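Side-chain contacts in citryl-spermidine/3,4-dihydroxybenzoyl-citryl-spermidine:spermidine ligase (PDB 3TO3), which condenses spermidine with citryl-spermidine intermediates at the expense of ATP, a step in the biosynthesis of the siderophore petrobactin: residues L436-Q441 against L509-L514; F78-I83 against V517-F522. All coordinates share one frame; numbering follows the deposited sequence. Where two conformers were deposited one is given.

Contact 1: residues L436-Q441 against L509-L514; sequences LESHGQ and LDALFL. With ATP (adenosine-5'-triphosphate), chain E.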
loop_
_atom_site.group_PDB
_atom_site.type_symbol
_atom_site.label_atom_id
_atom_site.label_comp_id
_atom_site.label_asym_id
_atom_site.label_seq_id
_atom_site.Cartn_x
_atom_site.Cartn_y
_atom_site.Cartn_z
ATOM N N LEU B 436 11.400 -32.365 -2.909
ATOM C CA LEU B 436 10.226 -31.609 -2.538
ATOM C C LEU B 436 10.737 -30.562 -1.592
ATOM O O LEU B 436 11.728 -30.797 -0.893
ATOM C CB LEU B 436 9.219 -32.518 -1.838
ATOM C CG LEU B 436 8.831 -33.692 -2.752
ATOM C CD1 LEU B 436 7.919 -34.666 -2.052
ATOM C CD2 LEU B 436 8.188 -33.152 -4.021
ATOM N N GLU B 437 10.067 -29.417 -1.550
ATOM C CA GLU B 437 10.472 -28.400 -0.615
ATOM C C GLU B 437 9.948 -28.915 0.727
ATOM O O GLU B 437 8.762 -29.078 0.970
ATOM C CB GLU B 437 9.800 -27.093 -0.969
ATOM C CG GLU B 437 10.545 -25.853 -0.544
ATOM C CD GLU B 437 9.690 -24.592 -0.706
ATOM O OE1 GLU B 437 10.161 -23.505 -0.308
ATOM O OE2 GLU B 437 8.547 -24.693 -1.222
ATOM N N SER B 438 10.917 -29.176 1.572
ATOM C CA SER B 438 10.838 -29.912 2.822
ATOM C C SER B 438 10.735 -29.070 4.094
ATOM O O SER B 438 11.105 -29.543 5.166
ATOM C CB SER B 438 11.857 -31.051 2.898
ATOM O OG SER B 438 13.059 -30.723 2.206
ATOM N N HIS B 439 10.382 -27.797 3.965
ATOM C CA HIS B 439 10.306 -26.956 5.156
ATOM C C HIS B 439 9.145 -27.442 6.045
ATOM O O HIS B 439 8.411 -28.377 5.692
ATOM C CB HIS B 439 10.082 -25.487 4.789
ATOM C CG HIS B 439 11.160 -24.874 3.934
ATOM N ND1 HIS B 439 10.908 -24.364 2.678
ATOM C CD2 HIS B 439 12.471 -24.625 4.178
ATOM C CE1 HIS B 439 12.018 -23.850 2.174
ATOM N NE2 HIS B 439 12.981 -23.987 3.066
ATOM N N GLY B 440 8.971 -26.806 7.198
ATOM C CA GLY B 440 8.003 -27.274 8.174
ATOM C C GLY B 440 6.536 -27.219 7.781
ATOM O O GLY B 440 5.742 -28.061 8.220
ATOM N N GLN B 441 6.173 -26.243 6.956
ATOM C CA GLN B 441 4.776 -26.015 6.631
ATOM C C GLN B 441 4.306 -26.899 5.466
ATOM O O GLN B 441 3.114 -26.937 5.149
ATOM C CB GLN B 441 4.544 -24.527 6.330
ATOM C CG GLN B 441 3.199 -23.978 6.841
ATOM C CD GLN B 441 2.125 -23.887 5.744
ATOM O OE1 GLN B 441 2.445 -23.810 4.553
ATOM N NE2 GLN B 441 0.847 -23.895 6.148
ATOM N N LEU B 509 19.941 -30.448 3.302
ATOM C CA LEU B 509 20.658 -29.833 4.403
ATOM C C LEU B 509 19.946 -28.560 4.833
ATOM O O LEU B 509 19.690 -28.361 6.022
ATOM C CB LEU B 509 22.123 -29.527 4.040
ATOM C CG LEU B 509 22.942 -30.779 3.736
ATOM C CD1 LEU B 509 24.412 -30.380 3.522
ATOM C CD2 LEU B 509 22.793 -31.843 4.835
ATOM N N ASP B 510 19.642 -27.717 3.851
ATOM C CA ASP B 510 19.090 -26.385 4.063
ATOM C C ASP B 510 17.594 -26.378 4.364
ATOM O O ASP B 510 17.143 -25.756 5.301
ATOM C CB ASP B 510 19.357 -25.543 2.810
ATOM C CG ASP B 510 19.583 -24.080 3.112
ATOM O OD1 ASP B 510 20.176 -23.775 4.153
ATOM O OD2 ASP B 510 19.193 -23.227 2.288
ATOM N N ALA B 511 16.805 -27.069 3.575
ATOM C CA ALA B 511 15.378 -26.953 3.778
ATOM C C ALA B 511 14.892 -27.933 4.862
ATOM O O ALA B 511 14.327 -27.523 5.882
ATOM C CB ALA B 511 14.625 -27.101 2.489
ATOM N N LEU B 512 15.080 -29.222 4.626
ATOM C CA LEU B 512 14.667 -30.225 5.607
ATOM C C LEU B 512 15.279 -30.032 7.005
ATOM O O LEU B 512 14.560 -30.110 8.006
ATOM C CB LEU B 512 14.964 -31.641 5.099
ATOM C CG LEU B 512 14.454 -32.791 5.975
ATOM C CD1 LEU B 512 12.899 -32.816 6.124
ATOM C CD2 LEU B 512 14.974 -34.128 5.420
ATOM N N PHE B 513 16.587 -29.787 7.067
ATOM C CA PHE B 513 17.337 -29.846 8.331
ATOM C C PHE B 513 17.539 -28.485 8.959
ATOM O O PHE B 513 16.922 -28.187 9.953
ATOM C CB PHE B 513 18.674 -30.575 8.162
ATOM C CG PHE B 513 18.529 -32.074 8.048
ATOM C CD1 PHE B 513 17.528 -32.735 8.733
ATOM C CD2 PHE B 513 19.367 -32.810 7.244
ATOM C CE1 PHE B 513 17.376 -34.105 8.640
ATOM C CE2 PHE B 513 19.213 -34.167 7.133
ATOM C CZ PHE B 513 18.212 -34.824 7.832
ATOM N N LEU B 514 18.367 -27.655 8.342
ATOM C CA LEU B 514 18.698 -26.355 8.879
ATOM C C LEU B 514 17.463 -25.515 9.259
ATOM O O LEU B 514 17.378 -25.052 10.379
ATOM C CB LEU B 514 19.638 -25.605 7.916
ATOM C CG LEU B 514 20.316 -24.322 8.419
ATOM C CD1 LEU B 514 21.504 -23.925 7.536
ATOM C CD2 LEU B 514 19.321 -23.190 8.455
HETATM P PB ATP E . 1.467 -21.611 1.070
HETATM O O1B ATP E . 0.252 -20.742 0.860
HETATM O O2B ATP E . 2.312 -21.604 -0.176
HETATM O O3B ATP E . 1.012 -23.070 1.440
HETATM P PA ATP E . 2.962 -19.692 2.283
HETATM O O1A ATP E . 2.163 -18.776 1.376
HETATM O O2A ATP E . 4.423 -19.804 1.864
HETATM O O3A ATP E . 2.324 -21.109 2.277
HETATM O "O5'" ATP E . 2.872 -19.095 3.733
HETATM C "C5'" ATP E . 2.925 -19.914 4.841
HETATM C "C4'" ATP E . 3.228 -19.291 6.084
HETATM O "O4'" ATP E . 3.709 -20.299 7.038
HETATM C "C3'" ATP E . 4.332 -18.317 5.926
HETATM O "O3'" ATP E . 3.912 -17.063 6.303
HETATM C "C2'" ATP E . 5.402 -18.809 6.813
HETATM O "O2'" ATP E . 6.068 -17.770 7.397
HETATM C "C1'" ATP E . 4.641 -19.608 7.813
HETATM N N9 ATP E . 5.426 -20.488 8.637
HETATM C C8 ATP E . 5.352 -20.527 9.979
HETATM N N7 ATP E . 6.214 -21.458 10.411
HETATM C C5 ATP E . 6.834 -22.021 9.350
HETATM C C6 ATP E . 7.803 -23.028 9.226
HETATM N N6 ATP E . 8.322 -23.660 10.407
HETATM N N1 ATP E . 8.233 -23.380 7.993
HETATM C C2 ATP E . 7.735 -22.772 6.895
HETATM N N3 ATP E . 6.802 -21.798 6.982
HETATM C C4 ATP E . 6.332 -21.401 8.195
#
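S438 and H439 lean on consecutive residues of helix 502-528, L512 and A511, at a place where the helix widens into a pi-type turn closed by the bond from L514 N to L509 O. S438 is the first residue of the loop to touch the helix. Its CB packs against L512, with CD1 3.8 Å away, while its OG lies 3.6 Å from L512 CB; the hydroxyl itself turns back within the loop and gives a weak hydrogen bond to L436 O. L512 meets the serine with both its CB and CD1. The carbonyl oxygen of S438 is taken up by the side-chain amide of N516, one turn further along the helix. H439 starts out away from the helix, but with CG beside the backbone N (chi1 -60°) its imidazole, in one of two conformers, returns beside A511, whose CB meets it obliquely, 3.6 Å from NE2 and 3.7 Å from CD2. The loop then runs into the nucleotide site: G440 N lies 3.6 Å from N1 of the ATP adenine, and Q441, also a magnesium-site residue, packs CB 3.6 Å from adenine N3. No hydrogen bond joins the two segments; L512 and the A511 methyl pack against polar S438 and H439, so the helix lies by van der Waals contact against the loop that carries G440 and Q441 to the nucleotide.

Contact 2: residues F78-I83 against V517-F522; sequences FGRISI and VGELAF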
loop_
_atom_site.group_PDB
_atom_site.type_symbol
_atom_site.label_atom_id
_atom_site.label_comp_id
_atom_site.label_asym_id
_atom_site.label_seq_id
_atom_site.Cartn_x
_atom_site.Cartn_y
_atom_site.Cartn_z
ATOM N N PHE B 78 24.380 -26.396 12.650
ATOM C CA PHE B 78 24.631 -25.475 11.531
ATOM C C PHE B 78 25.219 -24.143 11.890
ATOM O O PHE B 78 25.162 -23.221 11.088
ATOM C CB PHE B 78 23.366 -25.282 10.688
ATOM C CG PHE B 78 22.854 -26.563 10.134
ATOM C CD1 PHE B 78 23.458 -27.127 9.037
ATOM C CD2 PHE B 78 21.837 -27.256 10.767
ATOM C CE1 PHE B 78 23.036 -28.329 8.534
ATOM C CE2 PHE B 78 21.412 -28.471 10.253
ATOM C CZ PHE B 78 22.019 -29.002 9.149
ATOM N N GLY B 79 25.849 -24.067 13.057
ATOM C CA GLY B 79 26.367 -22.806 13.557
ATOM C C GLY B 79 25.312 -21.754 13.833
ATOM O O GLY B 79 25.634 -20.578 13.901
ATOM N N ARG B 80 24.053 -22.145 14.005
ATOM C CA ARG B 80 23.021 -21.142 14.272
ATOM C C ARG B 80 23.358 -20.352 15.557
ATOM O O ARG B 80 23.979 -20.870 16.497
ATOM C CB ARG B 80 21.667 -21.791 14.433
ATOM C CG ARG B 80 21.129 -22.515 13.233
ATOM C CD ARG B 80 20.414 -21.585 12.347
ATOM N NE ARG B 80 19.319 -20.885 13.010
ATOM C CZ ARG B 80 18.062 -21.328 13.076
ATOM N NH1 ARG B 80 17.719 -22.509 12.549
ATOM N NH2 ARG B 80 17.144 -20.588 13.695
ATOM N N ILE B 81 22.944 -19.098 15.569
ATOM C CA ILE B 81 23.149 -18.212 16.685
ATOM C C ILE B 81 21.892 -18.215 17.529
ATOM O O ILE B 81 20.788 -18.018 17.021
ATOM C CB ILE B 81 23.404 -16.772 16.181
ATOM C CG1 ILE B 81 24.598 -16.739 15.233
ATOM C CG2 ILE B 81 23.610 -15.783 17.344
ATOM C CD1 ILE B 81 25.883 -17.174 15.865
ATOM N N SER B 82 22.055 -18.437 18.823
ATOM C CA SER B 82 20.949 -18.249 19.751
ATOM C C SER B 82 21.249 -17.036 20.580
ATOM O O SER B 82 22.318 -16.975 21.152
ATOM C CB SER B 82 20.826 -19.446 20.696
ATOM O OG SER B 82 20.600 -20.632 19.988
ATOM N N ILE B 83 20.332 -16.075 20.665
ATOM C CA ILE B 83 20.552 -14.927 21.555
ATOM C C ILE B 83 19.750 -15.144 22.853
ATOM O O ILE B 83 18.536 -15.205 22.817
ATOM C CB ILE B 83 20.123 -13.582 20.915
ATOM C CG1 ILE B 83 20.983 -13.217 19.682
ATOM C CG2 ILE B 83 20.191 -12.475 21.949
ATOM C CD1 ILE B 83 22.472 -13.053 19.980
ATOM N N VAL B 517 13.945 -29.323 10.695
ATOM C CA VAL B 517 14.125 -30.404 11.665
ATOM C C VAL B 517 15.093 -29.971 12.753
ATOM O O VAL B 517 15.034 -30.456 13.866
ATOM C CB VAL B 517 14.599 -31.730 10.978
ATOM C CG1 VAL B 517 15.187 -32.677 11.955
ATOM C CG2 VAL B 517 13.459 -32.414 10.234
ATOM N N GLY B 518 15.958 -29.027 12.421
ATOM C CA GLY B 518 16.936 -28.500 13.346
ATOM C C GLY B 518 16.304 -27.731 14.491
ATOM O O GLY B 518 16.847 -27.705 15.586
ATOM N N GLU B 519 15.159 -27.103 14.246
ATOM C CA GLU B 519 14.456 -26.359 15.295
ATOM C C GLU B 519 14.031 -27.299 16.417
ATOM O O GLU B 519 14.065 -26.930 17.585
ATOM C CB GLU B 519 13.222 -25.658 14.737
ATOM C CG GLU B 519 13.544 -24.564 13.720
ATOM C CD GLU B 519 14.158 -23.290 14.333
ATOM O OE1 GLU B 519 14.750 -22.511 13.540
ATOM O OE2 GLU B 519 14.043 -23.058 15.576
ATOM N N LEU B 520 13.628 -28.514 16.064
ATOM C CA LEU B 520 13.312 -29.533 17.081
ATOM C C LEU B 520 14.535 -29.856 17.973
ATOM O O LEU B 520 14.409 -29.943 19.183
ATOM C CB LEU B 520 12.765 -30.813 16.430
ATOM C CG LEU B 520 12.294 -31.953 17.333
ATOM C CD1 LEU B 520 11.116 -31.511 18.271
ATOM C CD2 LEU B 520 11.915 -33.158 16.483
ATOM N N ALA B 521 15.710 -30.027 17.368
ATOM C CA ALA B 521 16.935 -30.271 18.117
ATOM C C ALA B 521 17.187 -29.155 19.142
ATOM O O ALA B 521 17.607 -29.407 20.267
ATOM C CB ALA B 521 18.127 -30.408 17.169
ATOM N N PHE B 522 16.907 -27.922 18.761
ATOM C CA PHE B 522 16.988 -26.818 19.720
ATOM C C PHE B 522 16.039 -26.958 20.923
ATOM O O PHE B 522 16.407 -26.656 22.054
ATOM C CB PHE B 522 16.699 -25.485 19.023
ATOM C CG PHE B 522 17.765 -25.058 18.064
ATOM C CD1 PHE B 522 19.090 -25.324 18.323
ATOM C CD2 PHE B 522 17.434 -24.392 16.899
ATOM C CE1 PHE B 522 20.061 -24.925 17.434
ATOM C CE2 PHE B 522 18.390 -24.010 16.011
ATOM C CZ PHE B 522 19.707 -24.274 16.277
#
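R80 lays its aliphatic stem along the rim of the F522 ring, CB 3.7 Å and CG 3.8 Å from CZ, with CG close to the ring plane. The chain then bends at chi2 (-86°) and again at chi3, bringing the guanidinium to F522 CE2, which stands over one guanidinium face, toward the rim. The two planes are nearly perpendicular, 88° apart, so the ring does not stack flat on the cation. The guanidinium meets E519 end-on: NH1 and NH2 both donate to the single oxygen OE1, each at 3.1 Å, in a salt bridge. OE1 lies practically in the guanidinium plane, at its edge, but the carboxylate is turned 57° from it. Both nitrogens come from the same face of the carboxylate, NH2 on the syn side and modestly out of plane, NH1 well above it. E519 OE2 lies at the edge of the F522 ring, in that ring's plane. The buried charges are thus paired with each other. E519 also touches Y391, an ATP-binding residue, and P162 of the ATP pocket. R80 packs on Y37 of helix 18-37; F522 touches R75, in the loop before strand 81-83, and E532 of helix 532-547. The salt bridge thus joins the loop leading into strand 81-83 of the antiparallel sheet to helix 502-528, which packs against helices 410-432 and 532-547.

In the fold
From the N terminus the chain passes through the antiparallel sheet that contains strand 81-83; segment 78-83 meets 517-522 only after 433 intervening residues, closing the longer loop. The chain then builds most of the mixed sheet and helix 410-432 before the loop 436-441, adding strands 443-448 and 451-457 afterwards. Helix 502-528 closes contact 1 after 67 intervening residues, and within the same helix, a turn further on, 517-522 closes contact 2. The shorter loop is therefore nested inside the longer one. The two contacts share that helix, their centres 14 Å apart: L512 O and F513 O probably accept from V517 N and G518 N, and F78 packs beside L514. One helix thus joins the ATP-binding loop to the N-terminal sheet.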